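Local coordinates for short chain alcohol dehydrogenase-related dehydrogenase (Sinorhizobium meliloti, PDB 3TPC), which probably works as an oxidoreductase of the short-chain dehydrogenase/reductase family, whose members generally use NAD(H) or NADP(H), at residues A22-L27 against A32-L37; L85-G90 against I118-M123; T91-K96 against A110-V115; D137-R142 against E237-N242; P176-L181 against I186-I191. All blocks are in the same frame, centred on the assembly; numbering follows the deposited sequence.

Contact 1: residues A22-L27 against A32-L37; sequences AVTRML and ATVLGL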
# COMPACT_ATOMS: atom_id res chain seq x y z
N ALA D 22 9.67 -23.45 14.32
CA ALA D 22 9.94 -24.07 13.08
C ALA D 22 11.16 -23.45 12.40
O ALA D 22 11.88 -24.12 11.68
CB ALA D 22 8.73 -24.06 12.20
N VAL D 23 11.42 -22.17 12.68
CA VAL D 23 12.57 -21.46 12.13
C VAL D 23 13.87 -22.04 12.70
O VAL D 23 14.86 -22.27 11.96
CB VAL D 23 12.48 -19.92 12.37
CG1 VAL D 23 13.80 -19.26 12.18
CG2 VAL D 23 11.48 -19.30 11.40
N THR D 24 13.85 -22.28 14.01
CA THR D 24 14.96 -22.86 14.72
C THR D 24 15.23 -24.27 14.14
O THR D 24 16.35 -24.62 13.78
CB THR D 24 14.63 -22.85 16.18
OG1 THR D 24 14.32 -21.50 16.54
CG2 THR D 24 15.77 -23.32 17.03
N ARG D 25 14.17 -25.04 13.95
CA ARG D 25 14.32 -26.31 13.31
C ARG D 25 14.99 -26.23 11.94
O ARG D 25 16.01 -26.93 11.73
CB ARG D 25 12.98 -27.01 13.20
CG ARG D 25 12.95 -28.28 13.96
CD ARG D 25 11.66 -29.04 13.64
NE ARG D 25 10.55 -28.45 14.40
CZ ARG D 25 9.58 -27.68 13.88
NH1 ARG D 25 9.56 -27.40 12.57
NH2 ARG D 25 8.64 -27.19 14.69
N MSE D 26 14.47 -25.40 11.02
CA MSE D 26 15.07 -25.29 9.68
C MSE D 26 16.50 -24.79 9.69
O MSE D 26 17.30 -25.26 8.92
CB MSE D 26 14.18 -24.62 8.60
CG MSE D 26 14.37 -23.18 8.38
SE MSE D 26 16.01 -22.62 7.55
CE MSE D 26 15.91 -20.84 8.27
N LEU D 27 16.84 -23.92 10.63
CA LEU D 27 18.23 -23.51 10.73
C LEU D 27 19.13 -24.65 11.23
O LEU D 27 20.20 -24.85 10.68
CB LEU D 27 18.39 -22.22 11.57
CG LEU D 27 17.76 -20.94 10.95
CD1 LEU D 27 17.56 -19.84 11.95
CD2 LEU D 27 18.55 -20.40 9.77
N ALA D 32 23.20 -24.47 10.87
CA ALA D 32 23.45 -23.19 11.55
C ALA D 32 23.51 -23.31 13.08
O ALA D 32 22.81 -24.10 13.69
CB ALA D 32 22.35 -22.12 11.13
N THR D 33 24.33 -22.49 13.70
CA THR D 33 24.30 -22.35 15.14
C THR D 33 23.10 -21.47 15.56
O THR D 33 22.92 -20.36 15.06
CB THR D 33 25.64 -21.73 15.60
OG1 THR D 33 26.71 -22.62 15.27
CG2 THR D 33 25.65 -21.46 17.07
N VAL D 34 22.28 -21.95 16.48
CA VAL D 34 21.06 -21.20 16.81
C VAL D 34 20.95 -20.85 18.31
O VAL D 34 21.08 -21.71 19.16
CB VAL D 34 19.78 -21.91 16.26
CG1 VAL D 34 18.50 -21.19 16.68
CG2 VAL D 34 19.82 -22.01 14.74
N LEU D 35 20.73 -19.56 18.60
CA LEU D 35 20.41 -19.11 19.93
C LEU D 35 18.89 -18.92 20.02
O LEU D 35 18.34 -17.97 19.48
CB LEU D 35 21.16 -17.82 20.29
CG LEU D 35 20.87 -17.31 21.71
CD1 LEU D 35 21.04 -18.38 22.82
CD2 LEU D 35 21.68 -16.07 22.05
N GLY D 36 18.23 -19.85 20.70
CA GLY D 36 16.80 -19.80 20.82
C GLY D 36 16.37 -19.07 22.06
O GLY D 36 16.57 -19.55 23.17
N LEU D 37 15.79 -17.88 21.89
CA LEU D 37 15.24 -17.11 23.02
C LEU D 37 13.74 -17.29 23.10
O LEU D 37 13.08 -17.39 22.05
CB LEU D 37 15.55 -15.63 22.87
CG LEU D 37 17.04 -15.33 22.78
CD1 LEU D 37 17.24 -13.88 22.53
CD2 LEU D 37 17.71 -15.71 24.10
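The backbones of Leu-27 and Ala-32 are joined by one hydrogen bond, Ala-32 N to Leu-27 O at 3.0 Å with an N-H...O angle of 162°. From there the chains diverge, and the CA atoms of Thr-24 and Val-34 lie 6.7 Å apart. Beside the bond the two CB atoms of Leu-27 and Ala-32 meet at 4.0 Å. Further along, Val-34 splits its branches between two helix residues. With CG1 anti to the backbone N (chi1 176°), that methyl reaches Thr-24 CG2 at 3.5 Å, while Val-34 CG2 lies 3.5 Å from Leu-27 CB; the leucine and valine side chains cross at about a right angle. Thr-24 thus offers its methyl to the strand and keeps its hydroxyl for Gly-20 O, one turn back in the helix. Replacing Val-34 by an alanine would remove both methyls and would probably leave Thr-24 CG2 without its neighbour across the contact and Leu-27 CB resting on Ala-32 alone, with a gap between helix and strand. The two segments belong to the beta-alpha-beta unit of strand 9-12, helix 18-29 and strand 33-38 in a Rossmann-type fold. Thr-24 and Leu-27 also touch Val-12 and Phe-10 of strand 9-12, Leu-35 packs on helix 65-79, and Val-23 meets Val-232 of helix 225-237.

Contact 2: residues L85-G90 against I118-M123; sequences LVNCAG and IGTFNM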
# COMPACT_ATOMS: atom_id res chain seq x y z
N LEU D 85 19.08 -12.41 12.77
CA LEU D 85 18.06 -12.24 13.77
C LEU D 85 16.75 -12.54 13.06
O LEU D 85 16.51 -11.95 11.98
CB LEU D 85 18.08 -10.84 14.38
CG LEU D 85 16.93 -10.58 15.37
CD1 LEU D 85 17.01 -11.42 16.67
CD2 LEU D 85 16.74 -9.12 15.71
N VAL D 86 15.97 -13.50 13.61
CA VAL D 86 14.58 -13.75 13.23
C VAL D 86 13.64 -13.47 14.42
O VAL D 86 13.67 -14.18 15.44
CB VAL D 86 14.31 -15.20 12.72
CG1 VAL D 86 12.96 -15.25 11.99
CG2 VAL D 86 15.42 -15.70 11.75
N ASN D 87 12.83 -12.42 14.31
CA ASN D 87 11.92 -12.02 15.39
C ASN D 87 10.61 -12.75 15.21
O ASN D 87 9.83 -12.46 14.26
CB ASN D 87 11.69 -10.50 15.43
CG ASN D 87 12.94 -9.70 15.79
OD1 ASN D 87 13.51 -9.04 14.93
ND2 ASN D 87 13.35 -9.73 17.06
N CYS D 88 10.36 -13.71 16.09
CA CYS D 88 9.07 -14.42 16.07
C CYS D 88 8.29 -14.31 17.36
O CYS D 88 7.17 -14.78 17.38
CB CYS D 88 9.18 -15.89 15.67
SG CYS D 88 9.94 -16.19 14.10
N ALA D 89 8.83 -13.72 18.42
CA ALA D 89 8.04 -13.50 19.65
C ALA D 89 6.82 -12.61 19.38
O ALA D 89 6.92 -11.58 18.70
CB ALA D 89 8.88 -12.87 20.72
N GLY D 90 5.67 -12.97 19.94
CA GLY D 90 4.48 -12.19 19.65
C GLY D 90 3.28 -12.74 20.33
O GLY D 90 3.25 -13.93 20.66
N ILE D 118 7.98 -3.10 20.73
CA ILE D 118 9.14 -2.66 21.50
C ILE D 118 10.14 -3.80 21.60
O ILE D 118 11.34 -3.57 21.47
CB ILE D 118 8.83 -2.21 22.92
CG1 ILE D 118 7.71 -1.17 22.99
CG2 ILE D 118 10.07 -1.55 23.53
CD1 ILE D 118 7.88 -0.11 22.06
N GLY D 119 9.61 -5.02 21.79
CA GLY D 119 10.38 -6.27 21.74
C GLY D 119 11.23 -6.41 20.47
O GLY D 119 12.44 -6.66 20.56
N THR D 120 10.61 -6.28 19.29
CA THR D 120 11.38 -6.54 18.10
C THR D 120 12.41 -5.42 17.88
O THR D 120 13.50 -5.68 17.45
CB THR D 120 10.54 -6.91 16.79
OG1 THR D 120 10.69 -5.93 15.75
CG2 THR D 120 9.15 -7.12 17.05
N PHE D 121 12.07 -4.20 18.26
CA PHE D 121 13.02 -3.11 18.16
C PHE D 121 14.24 -3.26 19.07
O PHE D 121 15.34 -2.94 18.70
CB PHE D 121 12.38 -1.76 18.39
CG PHE D 121 13.34 -0.63 18.22
CD1 PHE D 121 13.71 -0.22 16.96
CD2 PHE D 121 13.90 0.00 19.31
CE1 PHE D 121 14.58 0.81 16.79
CE2 PHE D 121 14.78 1.06 19.15
CZ PHE D 121 15.13 1.44 17.89
N ASN D 122 13.99 -3.71 20.29
CA ASN D 122 15.05 -3.98 21.26
C ASN D 122 16.06 -4.97 20.66
O ASN D 122 17.26 -4.67 20.59
CB ASN D 122 14.44 -4.59 22.52
CG ASN D 122 15.34 -4.55 23.74
OD1 ASN D 122 15.15 -5.33 24.66
ND2 ASN D 122 16.28 -3.66 23.76
N MSE D 123 15.57 -6.15 20.25
CA MSE D 123 16.41 -7.13 19.53
C MSE D 123 17.12 -6.56 18.31
O MSE D 123 18.22 -6.89 18.05
CB MSE D 123 15.60 -8.34 19.09
CG MSE D 123 15.11 -9.24 20.25
SE MSE D 123 16.57 -9.72 21.50
CE MSE D 123 15.90 -8.73 22.91
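Asn-87 and Leu-85 press on Met-123 from the strand, and this is the tight part of the contact. Asn-87 ND2 lies 3.3 Å from Met-123 CB and Leu-85 CD2 lies 3.7 Å from the same atom, so the first side-chain carbon of Met-123 is held between an amide and a methyl. Leu-85 crosses Met-123 at about a right angle, and its CD2 also comes within 3.6 Å of Met-123 O. The amide carbon Asn-87 CG also meets Thr-120 CB at 3.8 Å, the two side chains slanting across each other. Asn-87 ND2 is buried here with no polar partner in the model. Strand 85-87 and helix 118-123 run antiparallel (175°) with axes 9.4 Å apart, the usual layering of helix on sheet in a Rossmann-type fold, and Asn-87 to Gly-90, Asn-Cys-Ala-Gly here, probably correspond to the family's Asn-Asn-Ala-Gly motif. An alanine in place of Asn-87 would remove the amide and probably open a gap between strand and helix, in front of Met-123 CB and Thr-120 CB. Looser packing begins past the strand: Ala-89 CB points toward the helix without touching it, and Gly-90 is exposed. Met-123 bends at chi2 and chi3, leading its selenium away from the strand, while Phe-121 stacks on Phe-109 of the second subunit.

Contact 3: residues T91-K96 against A110-V115; sequences TAPGEK and ARTVAV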
# COMPACT_ATOMS: atom_id res chain seq x y z
N THR D 91 2.30 -11.86 20.57
CA THR D 91 1.00 -12.23 21.13
C THR D 91 -0.01 -11.67 20.18
O THR D 91 0.25 -10.67 19.51
CB THR D 91 0.64 -11.55 22.45
OG1 THR D 91 1.76 -10.88 23.01
CG2 THR D 91 0.04 -12.54 23.45
N ALA D 92 -1.18 -12.28 20.20
CA ALA D 92 -2.26 -11.95 19.29
C ALA D 92 -3.61 -11.97 20.03
O ALA D 92 -4.55 -12.70 19.64
CB ALA D 92 -2.26 -12.90 18.11
N PRO D 93 -3.74 -11.14 21.08
CA PRO D 93 -5.08 -10.99 21.68
C PRO D 93 -6.14 -10.41 20.73
O PRO D 93 -5.82 -9.84 19.68
CB PRO D 93 -4.86 -10.03 22.86
CG PRO D 93 -3.58 -9.33 22.54
CD PRO D 93 -2.74 -10.26 21.71
N GLY D 94 -7.40 -10.62 21.09
CA GLY D 94 -8.54 -9.94 20.49
C GLY D 94 -9.30 -9.36 21.68
O GLY D 94 -9.51 -10.04 22.68
N GLU D 95 -9.66 -8.09 21.57
CA GLU D 95 -10.43 -7.37 22.56
C GLU D 95 -11.05 -6.23 21.77
O GLU D 95 -10.36 -5.55 20.98
CB GLU D 95 -9.48 -6.82 23.62
CG GLU D 95 -10.12 -6.50 24.98
CD GLU D 95 -9.12 -6.05 26.08
OE1 GLU D 95 -7.94 -6.48 26.06
OE2 GLU D 95 -9.53 -5.28 26.98
N LYS D 96 -12.34 -5.99 21.96
CA LYS D 96 -12.95 -4.86 21.27
C LYS D 96 -12.55 -3.53 21.90
O LYS D 96 -12.26 -3.44 23.09
CB LYS D 96 -14.46 -4.98 21.22
CG LYS D 96 -14.95 -6.23 20.49
CD LYS D 96 -16.44 -6.42 20.62
CE LYS D 96 -16.91 -7.30 19.47
NZ LYS D 96 -18.38 -7.60 19.56
N ALA D 110 -1.06 -1.52 25.50
CA ALA D 110 0.36 -1.28 25.77
C ALA D 110 1.17 -2.56 25.83
O ALA D 110 2.22 -2.66 25.23
CB ALA D 110 0.55 -0.46 27.05
N ARG D 111 0.66 -3.56 26.51
CA ARG D 111 1.39 -4.80 26.67
C ARG D 111 1.61 -5.52 25.30
O ARG D 111 2.65 -6.05 25.03
CB ARG D 111 0.61 -5.68 27.67
CG ARG D 111 1.44 -6.65 28.47
N THR D 112 0.60 -5.54 24.46
CA THR D 112 0.69 -6.13 23.14
C THR D 112 1.61 -5.35 22.23
O THR D 112 2.37 -5.95 21.46
CB THR D 112 -0.70 -6.10 22.51
OG1 THR D 112 -1.55 -6.93 23.29
CG2 THR D 112 -0.67 -6.57 21.05
N VAL D 113 1.56 -4.02 22.31
CA VAL D 113 2.53 -3.16 21.61
C VAL D 113 3.94 -3.43 22.14
O VAL D 113 4.88 -3.53 21.36
CB VAL D 113 2.17 -1.65 21.74
CG1 VAL D 113 3.22 -0.76 21.09
CG2 VAL D 113 0.87 -1.38 21.07
N ALA D 114 4.09 -3.58 23.46
CA ALA D 114 5.40 -3.81 24.05
C ALA D 114 6.03 -5.17 23.62
O ALA D 114 7.18 -5.21 23.13
CB ALA D 114 5.36 -3.61 25.56
N VAL D 115 5.27 -6.26 23.66
CA VAL D 115 5.82 -7.52 23.20
C VAL D 115 6.09 -7.51 21.69
O VAL D 115 7.17 -7.82 21.26
CB VAL D 115 4.84 -8.65 23.46
CG1 VAL D 115 5.21 -9.86 22.65
CG2 VAL D 115 4.73 -8.95 24.97
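Thr-91 and Thr-112 bury about equal surface here, each against a different partner. Thr-91 brings its hydroxyl up to the branched end of Val-115, crossing it at about a right angle: OG1 of Thr-91 is 3.6 Å from Val-115 CG1 and 3.8 Å from Val-115 CB. The chi1 of Thr-91, -12°, nearly eclipses OG1 with the backbone N, an uncommon setting that deserves caution at this resolution. Thr-112 is approached by the ring of Pro-93, whose CG points at the hydroxyl and stops 3.2 Å from Thr-112 OG1, with Pro-93 CD following at 3.9 Å. That hydroxyl stands beside its own backbone N, with OG1 anti to the carbonyl carbon (chi1 -64°), and from there it bonds back to Ser-108 O in the preceding helical turn. The contact is therefore one of hydroxyl oxygens against carbon, lying partly at the surface; the loop gains a polar tie nearby, from Thr-91 O to Asn-116 ND2. Val-113, which takes no part in the loop contact, packs on Val-113 of the second subunit. The loop follows strand 84-87 and runs along helix 106-132, and its Ala-92 touches Tyr-163, consistent with the short-chain dehydrogenase loop near the family's Tyr-x-x-x-Lys sequence.

Contact 4: residues D137-R142 against E237-N242; sequences DADGER and ENTMLN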
# COMPACT_ATOMS: atom_id res chain seq x y z
N ASP D 137 30.40 -10.86 4.27
CA ASP D 137 30.51 -12.11 3.55
C ASP D 137 30.77 -11.77 2.06
O ASP D 137 31.04 -10.60 1.75
CB ASP D 137 29.28 -13.02 3.83
CG ASP D 137 28.01 -12.59 3.06
OD1 ASP D 137 28.02 -11.54 2.35
OD2 ASP D 137 26.98 -13.32 3.16
N ALA D 138 30.71 -12.75 1.16
CA ALA D 138 31.02 -12.55 -0.28
C ALA D 138 30.12 -11.55 -0.99
O ALA D 138 30.54 -10.89 -1.95
CB ALA D 138 31.00 -13.88 -1.04
N ASP D 139 28.87 -11.44 -0.55
CA ASP D 139 27.98 -10.42 -1.12
C ASP D 139 28.05 -9.08 -0.41
O ASP D 139 27.42 -8.12 -0.84
CB ASP D 139 26.57 -10.95 -1.15
CG ASP D 139 26.48 -12.26 -1.89
OD1 ASP D 139 26.70 -12.26 -3.13
OD2 ASP D 139 26.22 -13.31 -1.22
N GLY D 140 28.84 -9.01 0.67
CA GLY D 140 29.05 -7.78 1.38
C GLY D 140 28.08 -7.64 2.53
O GLY D 140 27.87 -6.55 3.06
N GLU D 141 27.51 -8.77 2.93
CA GLU D 141 26.45 -8.84 3.91
C GLU D 141 26.98 -9.19 5.30
O GLU D 141 27.63 -10.25 5.49
CB GLU D 141 25.44 -9.90 3.44
CG GLU D 141 24.18 -10.01 4.30
CD GLU D 141 23.12 -10.92 3.67
OE1 GLU D 141 22.80 -11.97 4.28
OE2 GLU D 141 22.64 -10.62 2.55
N ARG D 142 26.73 -8.31 6.28
CA ARG D 142 27.06 -8.62 7.70
C ARG D 142 25.86 -9.20 8.42
O ARG D 142 26.03 -9.89 9.41
CB ARG D 142 27.69 -7.42 8.47
CG ARG D 142 29.12 -7.03 7.95
CD ARG D 142 29.71 -5.73 8.52
NE ARG D 142 30.28 -4.92 7.44
CZ ARG D 142 31.46 -4.32 7.49
NH1 ARG D 142 32.19 -4.42 8.58
NH2 ARG D 142 31.92 -3.64 6.47
N GLU D 237 18.90 -16.31 1.79
CA GLU D 237 19.66 -16.62 0.56
C GLU D 237 19.57 -15.55 -0.52
O GLU D 237 20.50 -15.41 -1.31
CB GLU D 237 19.20 -17.95 -0.04
CG GLU D 237 19.42 -19.16 0.91
CD GLU D 237 18.68 -20.41 0.44
OE1 GLU D 237 17.85 -20.33 -0.52
OE2 GLU D 237 18.93 -21.49 1.03
N ASN D 238 18.47 -14.82 -0.59
CA ASN D 238 18.29 -13.97 -1.71
C ASN D 238 18.69 -12.54 -1.36
O ASN D 238 17.96 -11.87 -0.67
CB ASN D 238 16.86 -14.05 -2.28
CG ASN D 238 16.78 -13.42 -3.66
OD1 ASN D 238 17.69 -12.64 -4.05
ND2 ASN D 238 15.73 -13.74 -4.40
N THR D 239 19.88 -12.11 -1.82
CA THR D 239 20.48 -10.82 -1.41
C THR D 239 19.66 -9.62 -1.87
O THR D 239 19.69 -8.53 -1.27
CB THR D 239 21.94 -10.68 -1.99
OG1 THR D 239 22.76 -11.79 -1.58
CG2 THR D 239 22.61 -9.40 -1.53
N MSE D 240 18.93 -9.80 -2.95
CA MSE D 240 18.12 -8.73 -3.46
C MSE D 240 16.89 -8.43 -2.56
O MSE D 240 16.33 -7.30 -2.63
CB MSE D 240 17.78 -8.97 -4.95
CG MSE D 240 18.94 -8.49 -5.91
SE MSE D 240 19.43 -6.57 -5.81
CE MSE D 240 17.91 -5.84 -6.72
N LEU D 241 16.45 -9.36 -1.72
CA LEU D 241 15.31 -9.03 -0.84
C LEU D 241 15.73 -8.11 0.30
O LEU D 241 16.53 -8.50 1.13
CB LEU D 241 14.57 -10.27 -0.32
CG LEU D 241 13.68 -11.01 -1.35
CD1 LEU D 241 13.42 -12.45 -0.94
CD2 LEU D 241 12.39 -10.28 -1.67
N ASN D 242 15.20 -6.88 0.33
CA ASN D 242 15.54 -5.92 1.38
C ASN D 242 14.47 -4.81 1.50
O ASN D 242 13.90 -4.42 0.53
CB ASN D 242 16.95 -5.34 1.13
CG ASN D 242 17.54 -4.64 2.33
OD1 ASN D 242 18.50 -3.88 2.19
ND2 ASN D 242 17.03 -4.91 3.52
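Asp-139 and Thr-239 meet by van der Waals contact alone: the carboxylate carbon Asp-139 CG is 3.8 Å from Thr-239 OG1, and Asp-139 OD2, at 3.8 Å from that same OG1, is too distant for a hydrogen bond. The two side chains cross at a slant. A longer approach, 4.3 Å, separates Glu-141 OE2 from the methyl Thr-239 CG2. Ionic and polar ties between the loops run through Arg-187, whose NE makes a salt bridge with Glu-141 OE2 and whose NH1 bonds to Leu-241 O. This guanidinium comes from strand 186-193, and the two loops lead into strands 143-148 and 245-248 on its two sides, so the contact lies at the N-terminal ends of these neighbouring strands of the parallel Rossmann-type sheet. Hydrogen bonds inside each loop set its shape. Asp-137 to Gly-140 form a type I beta turn, over which Asp-137 OD1 accepts from Glu-141 N at 2.9 Å (156°), the donor lying 47° out of the carboxylate plane, and more weakly from the N atoms of Gly-140 and Asp-139. Asn-238 to Leu-241 form another type I turn, and Asn-238 OD1 takes Met-240 N at 3.3 Å in an Asx turn. The other end of that amide, Asn-238 ND2, bonds to Glu-227 O of the third subunit.

Contact 5: residues P176-L181 against I186-I191; sequences PAAREL and IRVVTI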
# COMPACT_ATOMS: atom_id res chain seq x y z
N PRO D 176 12.74 2.03 7.13
CA PRO D 176 13.76 2.89 7.72
C PRO D 176 14.96 2.15 8.30
O PRO D 176 16.07 2.67 8.27
CB PRO D 176 12.98 3.61 8.87
CG PRO D 176 11.71 2.92 8.96
CD PRO D 176 11.42 2.48 7.58
N ALA D 177 14.72 0.95 8.83
CA ALA D 177 15.77 0.09 9.33
C ALA D 177 16.69 -0.41 8.21
O ALA D 177 17.89 -0.24 8.33
CB ALA D 177 15.21 -1.02 10.14
N ALA D 178 16.16 -0.96 7.10
CA ALA D 178 17.00 -1.37 5.96
C ALA D 178 17.81 -0.20 5.38
O ALA D 178 18.93 -0.39 4.90
CB ALA D 178 16.10 -1.98 4.84
N ARG D 179 17.20 0.99 5.40
CA ARG D 179 17.82 2.19 4.89
C ARG D 179 18.97 2.63 5.76
O ARG D 179 20.06 2.96 5.23
CB ARG D 179 16.82 3.33 4.75
CG ARG D 179 16.05 3.28 3.46
CD ARG D 179 14.89 4.21 3.54
NE ARG D 179 14.47 4.69 2.23
CZ ARG D 179 13.51 5.59 2.00
NH1 ARG D 179 12.79 6.14 2.99
NH2 ARG D 179 13.27 5.95 0.74
N GLU D 180 18.77 2.63 7.07
CA GLU D 180 19.91 2.92 7.94
C GLU D 180 20.96 1.80 7.89
O GLU D 180 22.16 2.04 7.64
CB GLU D 180 19.53 3.12 9.38
CG GLU D 180 20.77 3.55 10.17
CD GLU D 180 20.55 3.61 11.68
OE1 GLU D 180 19.38 3.93 12.06
OE2 GLU D 180 21.55 3.38 12.46
N LEU D 181 20.51 0.57 8.11
CA LEU D 181 21.46 -0.49 8.29
C LEU D 181 22.18 -0.93 6.98
O LEU D 181 23.15 -1.66 7.02
CB LEU D 181 20.78 -1.63 9.05
CG LEU D 181 20.74 -1.64 10.60
CD1 LEU D 181 21.29 -0.40 11.37
CD2 LEU D 181 19.39 -2.08 11.13
N ILE D 186 23.48 -4.91 6.49
CA ILE D 186 22.47 -5.70 7.18
C ILE D 186 21.13 -5.49 6.45
O ILE D 186 20.65 -4.34 6.30
CB ILE D 186 22.38 -5.24 8.66
CG1 ILE D 186 23.75 -5.46 9.36
CG2 ILE D 186 21.24 -5.92 9.41
CD1 ILE D 186 23.95 -4.60 10.66
N ARG D 187 20.55 -6.59 5.96
CA ARG D 187 19.26 -6.50 5.32
C ARG D 187 18.15 -6.60 6.39
O ARG D 187 18.34 -7.21 7.46
CB ARG D 187 19.08 -7.58 4.23
CG ARG D 187 19.95 -7.33 2.99
CD ARG D 187 19.68 -8.29 1.85
NE ARG D 187 20.10 -9.68 2.11
CZ ARG D 187 19.29 -10.73 2.28
NH1 ARG D 187 17.97 -10.58 2.22
NH2 ARG D 187 19.79 -11.95 2.54
N VAL D 188 16.99 -5.99 6.10
CA VAL D 188 15.89 -6.05 7.01
C VAL D 188 14.69 -6.24 6.13
O VAL D 188 14.43 -5.38 5.26
CB VAL D 188 15.68 -4.75 7.81
CG1 VAL D 188 14.61 -4.96 8.87
CG2 VAL D 188 16.98 -4.28 8.44
N VAL D 189 13.97 -7.34 6.39
CA VAL D 189 12.86 -7.82 5.61
C VAL D 189 11.85 -8.28 6.64
O VAL D 189 12.26 -8.75 7.66
CB VAL D 189 13.27 -9.01 4.71
CG1 VAL D 189 12.08 -9.54 3.86
CG2 VAL D 189 14.36 -8.59 3.78
N THR D 190 10.55 -8.11 6.37
CA THR D 190 9.45 -8.46 7.25
C THR D 190 8.50 -9.36 6.46
O THR D 190 8.25 -9.12 5.26
CB THR D 190 8.66 -7.22 7.75
OG1 THR D 190 9.54 -6.40 8.54
CG2 THR D 190 7.47 -7.60 8.63
N ILE D 191 8.06 -10.45 7.10
CA ILE D 191 7.03 -11.31 6.55
C ILE D 191 5.73 -11.02 7.24
O ILE D 191 5.67 -10.96 8.47
CB ILE D 191 7.32 -12.86 6.86
CG1 ILE D 191 8.55 -13.38 6.15
CG2 ILE D 191 6.16 -13.72 6.35
CD1 ILE D 191 9.07 -14.77 6.69
O HOH W 1 19.94 -2.82 4.23
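Val-188 stands with CG1 opposite the backbone N (chi1 -172°), which brings CG2 round beside that N and lays it against the helix backbone, 3.7 Å from Ala-178 N. The other methyl, CG1, comes to 4.2 Å from Ala-177 CB, so both branches of Val-188 meet alanines. This is the closing half of a beta-alpha-beta crossover in the Rossmann-type fold: helix 161-181 carries the chain from strand 143-148 to the neighbouring parallel strand 186-193. Helix and strand segments run antiparallel at 173°, with axes only 7.1 Å apart, an approach the small side chains of Ala-177 and Ala-178 allow. Ala-178 CB lies 4.1 Å from Val-188 CB, beside the strand. At the turn end Leu-181 and Ile-186 join by their first carbons, CB to CB at 4.0 Å, and Ile-186 N gives a weak hydrogen bond, 3.3 Å long but nearly straight at 171°, to Leu-181 O. Glu-180, at the side of the helix, takes Ile-97 N and Leu-98 N of the second subunit with its two carboxylate oxygens, while Arg-179, pointing away from the strand, bonds through NH1 to Gly-156 O of that subunit. Between helix and strand a water bridges two backbone carbonyls of this contact, lying 2.7 Å from Ala-178 O and 2.7 Å from Ile-186 O.

Overall arrangement
Contacts 1, 2 and 5 all bring helices against the one parallel sheet, through strands 33-38, 84-87 and 186-193. Contacts 1 and 2 have centres about 15 Å apart and touch through Val-23 and Val-86; contact 3 shares helix 106-132 with contact 2, their centres about 14 Å apart. Contacts 4 and 5 lie about 12 Å apart, between centres, and are tied by Arg-187. The farthest pair, contacts 3 and 4, have centres about 33 Å apart, on opposite sides of the chain's centre. Along the chain contact 1 comes first, contact 3 falls within the span of contact 2, and contact 5 within that of contact 4. Contacts 2, 3 and 5 touch the second subunit, 4 and 5 the third, linking fold to tetramer.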